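Local coordinates for exoribonuclease II, mitochondrial (Candida glabrata, PDB 6F3H), which degrades RNA from the 3' end toward the 5' end as the exoribonuclease component of the mitochondrial RNA degradosome, mtEXO, at residues 130-133 with 134-138; 212-215 with 216-220; 750-753 with 754-758. The protein carries 1 engineered substitution. All blocks are in the same frame, centred on the assembly; numbering follows the deposited sequence.

All three interactions are i to i+4 contacts within single helices. Along the chain they follow one another: interaction 1 on helix 123-159, interaction 2 on helix 212-226 and interaction 3 on helix 725-761. The first two have centres 14 Å apart and touch through side chains of their two helices. Both helices also meet the N-terminal five-stranded antiparallel sheet, so interactions 1 and 2 lie in one packed region of two helices against that sheet. Interaction 3 stands apart, its centre 45 Å from interaction 1 and 38 Å from interaction 2, on the long helix leading into the C-terminal strands. All lie away from the magnesium site, within helices of the surrounding fold.

Interaction 1 (130-133 with 134-138); sequences VSFT and LATFT
Over one face of the Phe-132 ring sits the hydroxyl of Thr-136, its OG1 3.7 Å above the ring plane and over the centre. Thr-133 O lies obliquely to the second ring, that of Phe-137, and Thr-133 CG2 touches CE2 of Phe-137 at 3.7 Å, the two side chains running alongside each other in the same direction. Phe-132 has CG anti to its own nitrogen (chi1 -171°), which swings the ring to the carbonyl side, where the next turn supplies the Thr-136 hydroxyl. The same OG1 donates to Phe-132 O, beside the backbone bond from Thr-136 N to that oxygen; the hydroxyl bond refines to an implausibly short length, so its exact geometry is doubtful. On another side of the helix, Val-130 CG1 and Leu-134 CD1 meet at 3.8 Å, an apolar pair pointing the same way. One turn on, Leu-134 O accepts from both Thr-138 N and Thr-138 OG1, which approach from opposite faces of the carbonyl plane. This is a regular run of alpha-helix, about two and a half turns, with distinct sides: Phe-132 is exposed, whereas Val-130 and Leu-134 rest on Met-51 of strand 50-54, and Phe-137 packs against Pro-212 and Thr-213 of helix 212-226.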
loop_
_atom_site.group_PDB
_atom_site.type_symbol
_atom_site.label_atom_id
_atom_site.label_comp_id
_atom_site.label_asym_id
_atom_site.label_seq_id
_atom_site.Cartn_x
_atom_site.Cartn_y
_atom_site.Cartn_z
ATOM N N VAL A 130 25.625 -23.489 7.643
ATOM C CA VAL A 130 24.772 -22.345 7.916
ATOM C C VAL A 130 25.611 -21.214 8.504
ATOM O O VAL A 130 25.549 -20.063 8.054
ATOM C CB VAL A 130 23.647 -22.764 8.878
ATOM C CG1 VAL A 130 22.982 -21.543 9.509
ATOM C CG2 VAL A 130 22.658 -23.676 8.181
ATOM N N SER A 131 26.451 -21.535 9.481
ATOM C CA SER A 131 27.149 -20.481 10.206
ATOM C C SER A 131 28.214 -19.841 9.331
ATOM O O SER A 131 28.339 -18.612 9.281
ATOM C CB SER A 131 27.763 -21.038 11.482
ATOM O OG SER A 131 26.829 -21.862 12.155
ATOM N N PHE A 132 29.013 -20.669 8.659
ATOM C CA PHE A 132 30.105 -20.146 7.853
ATOM C C PHE A 132 29.579 -19.280 6.717
ATOM O O PHE A 132 30.168 -18.247 6.376
ATOM C CB PHE A 132 30.976 -21.280 7.325
ATOM C CG PHE A 132 32.219 -20.786 6.675
ATOM C CD1 PHE A 132 33.138 -20.049 7.414
ATOM C CD2 PHE A 132 32.448 -20.983 5.333
ATOM C CE1 PHE A 132 34.264 -19.534 6.829
ATOM C CE2 PHE A 132 33.592 -20.479 4.735
ATOM C CZ PHE A 132 34.495 -19.757 5.489
ATOM N N THR A 133 28.479 -19.699 6.106
ATOM C CA THR A 133 27.814 -18.873 5.107
ATOM C C THR A 133 27.490 -17.490 5.642
ATOM O O THR A 133 27.893 -16.474 5.058
ATOM C CB THR A 133 26.546 -19.552 4.680
ATOM O OG1 THR A 133 26.840 -20.933 4.463
ATOM C CG2 THR A 133 26.086 -18.917 3.445
ATOM N N LEU A 134 26.724 -17.435 6.738
ATOM C CA LEU A 134 26.321 -16.148 7.288
ATOM C C LEU A 134 27.537 -15.323 7.620
ATOM O O LEU A 134 27.571 -14.119 7.352
ATOM C CB LEU A 134 25.420 -16.336 8.507
ATOM C CG LEU A 134 24.200 -17.194 8.153
ATOM C CD1 LEU A 134 23.440 -17.750 9.345
ATOM C CD2 LEU A 134 23.303 -16.280 7.382
ATOM N N ALA A 135 28.570 -15.968 8.147
ATOM C CA ALA A 135 29.780 -15.232 8.474
ATOM C C ALA A 135 30.417 -14.629 7.227
ATOM O O ALA A 135 30.791 -13.447 7.224
ATOM C CB ALA A 135 30.761 -16.152 9.192
ATOM N N THR A 136 30.502 -15.408 6.141
ATOM C CA THR A 136 31.177 -14.928 4.941
ATOM C C THR A 136 30.463 -13.709 4.394
ATOM O O THR A 136 31.079 -12.668 4.139
ATOM C CB THR A 136 31.244 -16.042 3.897
ATOM O OG1 THR A 136 31.547 -17.279 4.549
ATOM C CG2 THR A 136 32.304 -15.754 2.872
ATOM N N PHE A 137 29.145 -13.806 4.273
ATOM C CA PHE A 137 28.364 -12.697 3.762
ATOM C C PHE A 137 28.522 -11.463 4.619
ATOM O O PHE A 137 28.623 -10.350 4.094
ATOM C CB PHE A 137 26.919 -13.110 3.719
ATOM C CG PHE A 137 26.560 -13.820 2.486
ATOM C CD1 PHE A 137 26.640 -13.182 1.268
ATOM C CD2 PHE A 137 26.226 -15.158 2.517
ATOM C CE1 PHE A 137 26.309 -13.853 0.096
ATOM C CE2 PHE A 137 25.907 -15.833 1.351
ATOM C CZ PHE A 137 25.950 -15.181 0.142
ATOM N N THR A 138 28.528 -11.632 5.942
ATOM C CA THR A 138 28.746 -10.480 6.807
ATOM C C THR A 138 30.124 -9.871 6.584
ATOM O O THR A 138 30.259 -8.648 6.478
ATOM C CB THR A 138 28.549 -10.849 8.274
ATOM O OG1 THR A 138 27.465 -11.783 8.403
ATOM C CG2 THR A 138 28.202 -9.606 9.058
#

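Interaction 2 (212-215 with 216-220); sequences PTTL and LATYW
Leu-216 N donates to Pro-212 O at 2.8 Å, and the same i to i+4 pattern links Ala-217 to Thr-213, Thr-218 to Thr-214 and Tyr-219 to Leu-215. These four bonds identify the opening turns of an alpha-helix, helix 212-226. The Ala-217 N to Thr-213 O bond is nearly straight, with an N-H...O angle of 177°. The pattern carries on with Trp-220 N, which donates to Leu-216 O at 3.0 Å. Pro-212, which has no N-H to offer, occupies the first position, where a helix needs no such donor. Asp-211, immediately ahead of it, uses OD1 to accept from Thr-213 N and OD2 to accept from Thr-214 OG1, so both carboxylate oxygens hold the start of the helix.

Among the side chains, Thr-218 has its OG1 beside its own backbone N (chi1 -44°), which directs it back to the carbonyl that N also uses. There it donates to Thr-214 O, which receives Thr-218 N at 2.8 Å as well; the hydroxyl bond is modelled implausibly short, and its geometry is doubtful. The two threonine side chains meet at an angle, with Thr-214 CG2 3.9 Å from Thr-218 OG1. On a different side, the methyl carbon CB of Ala-217 lies 3.5 Å from Thr-213 O, a close approach of side chain to backbone across the turn.

The helix is embedded between the N-terminal antiparallel sheet, where Leu-216 packs on Leu-41, and companion helices, where Ala-217 packs on Val-148. Trp-220 gives its NE1 to Thr-46 O, which anchors the indole. Over one face of this indole, toward the rim, Leu-216 CD1 stands 3.9 Å above the plane of the Trp-220 ring.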
loop_
_atom_site.group_PDB
_atom_site.type_symbol
_atom_site.label_atom_id
_atom_site.label_comp_id
_atom_site.label_asym_id
_atom_site.label_seq_id
_atom_site.Cartn_x
_atom_site.Cartn_y
_atom_site.Cartn_z
ATOM N N PRO A 212 24.337 -9.286 -3.351
ATOM C CA PRO A 212 23.788 -9.284 -1.992
ATOM C C PRO A 212 24.621 -8.520 -0.980
ATOM O O PRO A 212 24.039 -7.802 -0.158
ATOM C CB PRO A 212 23.686 -10.774 -1.663
ATOM C CG PRO A 212 24.546 -11.453 -2.664
ATOM C CD PRO A 212 24.537 -10.638 -3.877
ATOM N N THR A 213 25.957 -8.624 -1.016
ATOM C CA THR A 213 26.744 -7.955 0.017
ATOM C C THR A 213 26.611 -6.445 -0.104
ATOM O O THR A 213 26.365 -5.760 0.894
ATOM C CB THR A 213 28.216 -8.390 -0.011
ATOM O OG1 THR A 213 28.800 -8.091 -1.279
ATOM C CG2 THR A 213 28.354 -9.879 0.308
ATOM N N THR A 214 26.774 -5.902 -1.314
ATOM C CA THR A 214 26.486 -4.484 -1.526
ATOM C C THR A 214 25.079 -4.131 -1.062
ATOM O O THR A 214 24.859 -3.076 -0.458
ATOM C CB THR A 214 26.696 -4.109 -2.989
ATOM O OG1 THR A 214 28.001 -4.529 -3.391
ATOM C CG2 THR A 214 26.594 -2.619 -3.188
ATOM N N LEU A 215 24.113 -5.005 -1.320
ATOM C CA LEU A 215 22.760 -4.742 -0.860
ATOM C C LEU A 215 22.747 -4.544 0.639
ATOM O O LEU A 215 22.275 -3.520 1.152
ATOM C CB LEU A 215 21.849 -5.904 -1.239
ATOM C CG LEU A 215 20.583 -5.942 -0.398
ATOM C CD1 LEU A 215 19.653 -4.834 -0.815
ATOM C CD2 LEU A 215 19.932 -7.273 -0.533
ATOM N N LEU A 216 23.282 -5.521 1.353
ATOM C CA LEU A 216 23.296 -5.472 2.803
ATOM C C LEU A 216 24.013 -4.229 3.298
ATOM O O LEU A 216 23.477 -3.473 4.110
ATOM C CB LEU A 216 23.947 -6.739 3.315
ATOM C CG LEU A 216 23.758 -7.020 4.775
ATOM C CD1 LEU A 216 22.385 -6.572 5.187
ATOM C CD2 LEU A 216 23.872 -8.504 4.912
ATOM N N ALA A 217 25.211 -3.978 2.782
ATOM C CA ALA A 217 25.972 -2.805 3.210
ATOM C C ALA A 217 25.214 -1.511 2.940
ATOM O O ALA A 217 25.252 -0.588 3.756
ATOM C CB ALA A 217 27.333 -2.774 2.509
ATOM N N THR A 218 24.519 -1.420 1.806
ATOM C CA THR A 218 23.803 -0.192 1.510
ATOM C C THR A 218 22.691 0.031 2.508
ATOM O O THR A 218 22.498 1.149 2.996
ATOM C CB THR A 218 23.216 -0.247 0.099
ATOM O OG1 THR A 218 24.172 -0.771 -0.815
ATOM C CG2 THR A 218 22.839 1.108 -0.358
ATOM N N TYR A 219 21.973 -1.035 2.849
ATOM C CA TYR A 219 20.942 -0.945 3.864
ATOM C C TYR A 219 21.516 -0.389 5.151
ATOM O O TYR A 219 21.056 0.623 5.692
ATOM C CB TYR A 219 20.378 -2.335 4.120
ATOM C CG TYR A 219 19.413 -2.304 5.251
ATOM C CD1 TYR A 219 18.233 -1.614 5.113
ATOM C CD2 TYR A 219 19.685 -2.912 6.474
ATOM C CE1 TYR A 219 17.323 -1.542 6.129
ATOM C CE2 TYR A 219 18.760 -2.845 7.528
ATOM C CZ TYR A 219 17.574 -2.151 7.338
ATOM O OH TYR A 219 16.613 -2.049 8.326
ATOM N N TRP A 220 22.552 -1.043 5.636
ATOM C CA TRP A 220 23.262 -0.590 6.817
ATOM C C TRP A 220 23.736 0.847 6.679
ATOM O O TRP A 220 23.640 1.632 7.627
ATOM C CB TRP A 220 24.445 -1.514 7.051
ATOM C CG TRP A 220 24.051 -2.810 7.641
ATOM C CD1 TRP A 220 22.898 -3.076 8.317
ATOM C CD2 TRP A 220 24.837 -4.010 7.694
ATOM N NE1 TRP A 220 22.900 -4.380 8.759
ATOM C CE2 TRP A 220 24.079 -4.975 8.389
ATOM C CE3 TRP A 220 26.105 -4.365 7.217
ATOM C CZ2 TRP A 220 24.541 -6.273 8.614
ATOM C CZ3 TRP A 220 26.570 -5.658 7.445
ATOM C CH2 TRP A 220 25.787 -6.595 8.138
#

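Interaction 3 (750-753 with 754-758); sequences STYW and TLKHL
Backbone bonds joining Ser-750 O to Thr-754 N, Thr-751 O to Leu-755 N, Tyr-752 O to Lys-756 N and Trp-753 O to His-757 N define two turns of alpha-helix near the end of the long helix 725-761. The bond from Thr-754 N to Ser-750 O, at 2.7 Å, is nearly straight (N-H...O 176°), whereas the one from His-757 N to Trp-753 O is more bent (149°).

Side-chain hydrogen bonds to backbone and to outside partners come next. Ser-750 O takes a second donor, Thr-754 OG1, which lies 2.9 Å away and well above the carbonyl plane, so one oxygen is gripped by both the amide and the hydroxyl of Thr-754. Trp-753 NE1 is tied to Asp-465 OD1, and Thr-751 OG1 to Arg-747 O.

Ring and apolar contacts form a third group. Tyr-752 CD2 stands 3.7 Å above the Trp-753 ring plane, over its centre, with the two rings steeply inclined to each other. Thr-751 CG2 and Leu-755 CG lie side by side at 4.1 Å. Through Trp-753 on Val-581 and Thr-754 on Tyr-788, the helix bridges strand 580-584 and the C-terminal sheet, probably the S1 domain expected in this nuclease family.

The last contact is mixed, apolar along the chain and polar at its end: Lys-756 lies alongside both Tyr-752 and Trp-753. With CG anti to its nitrogen (chi1 -165°) its chain follows the tyrosine, and Lys-756 CD comes 3.5 Å from Tyr-752 CZ. Its NZ passes obliquely by Trp-753 and donates to Tyr-752 OH at 3.0 Å; that hydroxyl also has a weak bond with Ser-351 O.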
loop_
_atom_site.group_PDB
_atom_site.type_symbol
_atom_site.label_atom_id
_atom_site.label_comp_id
_atom_site.label_asym_id
_atom_site.label_seq_id
_atom_site.Cartn_x
_atom_site.Cartn_y
_atom_site.Cartn_z
ATOM N N SER A 750 -6.674 5.669 10.006
ATOM C CA SER A 750 -7.924 5.113 10.486
ATOM C C SER A 750 -7.781 4.623 11.908
ATOM O O SER A 750 -8.665 4.831 12.740
ATOM C CB SER A 750 -8.360 4.002 9.555
ATOM O OG SER A 750 -8.621 4.513 8.256
ATOM N N THR A 751 -6.667 3.970 12.207
ATOM C CA THR A 751 -6.326 3.662 13.593
ATOM C C THR A 751 -6.374 4.900 14.469
ATOM O O THR A 751 -6.941 4.875 15.565
ATOM C CB THR A 751 -4.965 3.034 13.659
ATOM O OG1 THR A 751 -4.967 1.887 12.812
ATOM C CG2 THR A 751 -4.715 2.607 15.026
ATOM N N TYR A 752 -5.736 5.987 14.023
ATOM C CA TYR A 752 -5.740 7.198 14.830
ATOM C C TYR A 752 -7.155 7.555 15.196
ATOM O O TYR A 752 -7.443 7.843 16.356
ATOM C CB TYR A 752 -5.081 8.347 14.075
ATOM C CG TYR A 752 -5.327 9.741 14.641
ATOM C CD1 TYR A 752 -4.791 10.131 15.867
ATOM C CD2 TYR A 752 -6.049 10.683 13.932
ATOM C CE1 TYR A 752 -4.993 11.424 16.370
ATOM C CE2 TYR A 752 -6.255 11.976 14.436
ATOM C CZ TYR A 752 -5.739 12.337 15.636
ATOM O OH TYR A 752 -6.008 13.627 16.028
ATOM N N TRP A 753 -8.072 7.451 14.227
ATOM C CA TRP A 753 -9.458 7.842 14.445
ATOM C C TRP A 753 -10.245 6.785 15.216
ATOM O O TRP A 753 -11.089 7.131 16.050
ATOM C CB TRP A 753 -10.134 8.153 13.117
ATOM C CG TRP A 753 -9.619 9.394 12.455
ATOM C CD1 TRP A 753 -8.888 9.452 11.315
ATOM C CD2 TRP A 753 -9.775 10.756 12.900
ATOM N NE1 TRP A 753 -8.601 10.761 11.001
ATOM C CE2 TRP A 753 -9.125 11.578 11.964
ATOM C CE3 TRP A 753 -10.405 11.353 13.988
ATOM C CZ2 TRP A 753 -9.081 12.958 12.081
ATOM C CZ3 TRP A 753 -10.361 12.734 14.102
ATOM C CH2 TRP A 753 -9.702 13.518 13.155
ATOM N N THR A 754 -10.041 5.502 14.926
ATOM C CA THR A 754 -10.629 4.477 15.778
ATOM C C THR A 754 -10.327 4.767 17.234
ATOM O O THR A 754 -11.234 4.819 18.069
ATOM C CB THR A 754 -10.073 3.106 15.428
ATOM O OG1 THR A 754 -10.268 2.864 14.041
ATOM C CG2 THR A 754 -10.776 2.039 16.226
ATOM N N LEU A 755 -9.042 5.005 17.545
ATOM C CA LEU A 755 -8.619 5.191 18.929
ATOM C C LEU A 755 -9.121 6.507 19.505
ATOM O O LEU A 755 -9.598 6.541 20.644
ATOM C CB LEU A 755 -7.104 5.130 19.033
ATOM C CG LEU A 755 -6.389 3.850 18.594
ATOM C CD1 LEU A 755 -4.939 3.880 19.041
ATOM C CD2 LEU A 755 -7.063 2.612 19.109
ATOM N N LYS A 756 -9.044 7.595 18.729
ATOM C CA LYS A 756 -9.505 8.895 19.218
ATOM C C LYS A 756 -10.969 8.827 19.626
ATOM O O LYS A 756 -11.404 9.538 20.536
ATOM C CB LYS A 756 -9.296 9.961 18.132
ATOM C CG LYS A 756 -9.390 11.433 18.569
ATOM C CD LYS A 756 -8.540 12.384 17.675
ATOM C CE LYS A 756 -8.721 13.891 18.041
ATOM N NZ LYS A 756 -8.612 14.869 16.880
ATOM N N HIS A 757 -11.728 7.944 18.992
ATOM C CA HIS A 757 -13.111 7.727 19.381
ATOM C C HIS A 757 -13.200 6.923 20.668
ATOM O O HIS A 757 -13.951 7.275 21.582
ATOM C CB HIS A 757 -13.839 7.004 18.260
ATOM C CG HIS A 757 -15.059 6.291 18.722
ATOM N ND1 HIS A 757 -16.212 6.957 19.070
ATOM C CD2 HIS A 757 -15.312 4.973 18.894
ATOM C CE1 HIS A 757 -17.125 6.078 19.437
ATOM N NE2 HIS A 757 -16.607 4.868 19.337
ATOM N N LEU A 758 -12.424 5.843 20.759
ATOM C CA LEU A 758 -12.421 5.038 21.973
ATOM C C LEU A 758 -12.035 5.885 23.165
ATOM O O LEU A 758 -12.468 5.614 24.292
ATOM C CB LEU A 758 -11.453 3.871 21.835
ATOM C CG LEU A 758 -11.838 2.882 20.745
ATOM C CD1 LEU A 758 -11.064 1.604 20.944
ATOM C CD2 LEU A 758 -13.333 2.628 20.717
#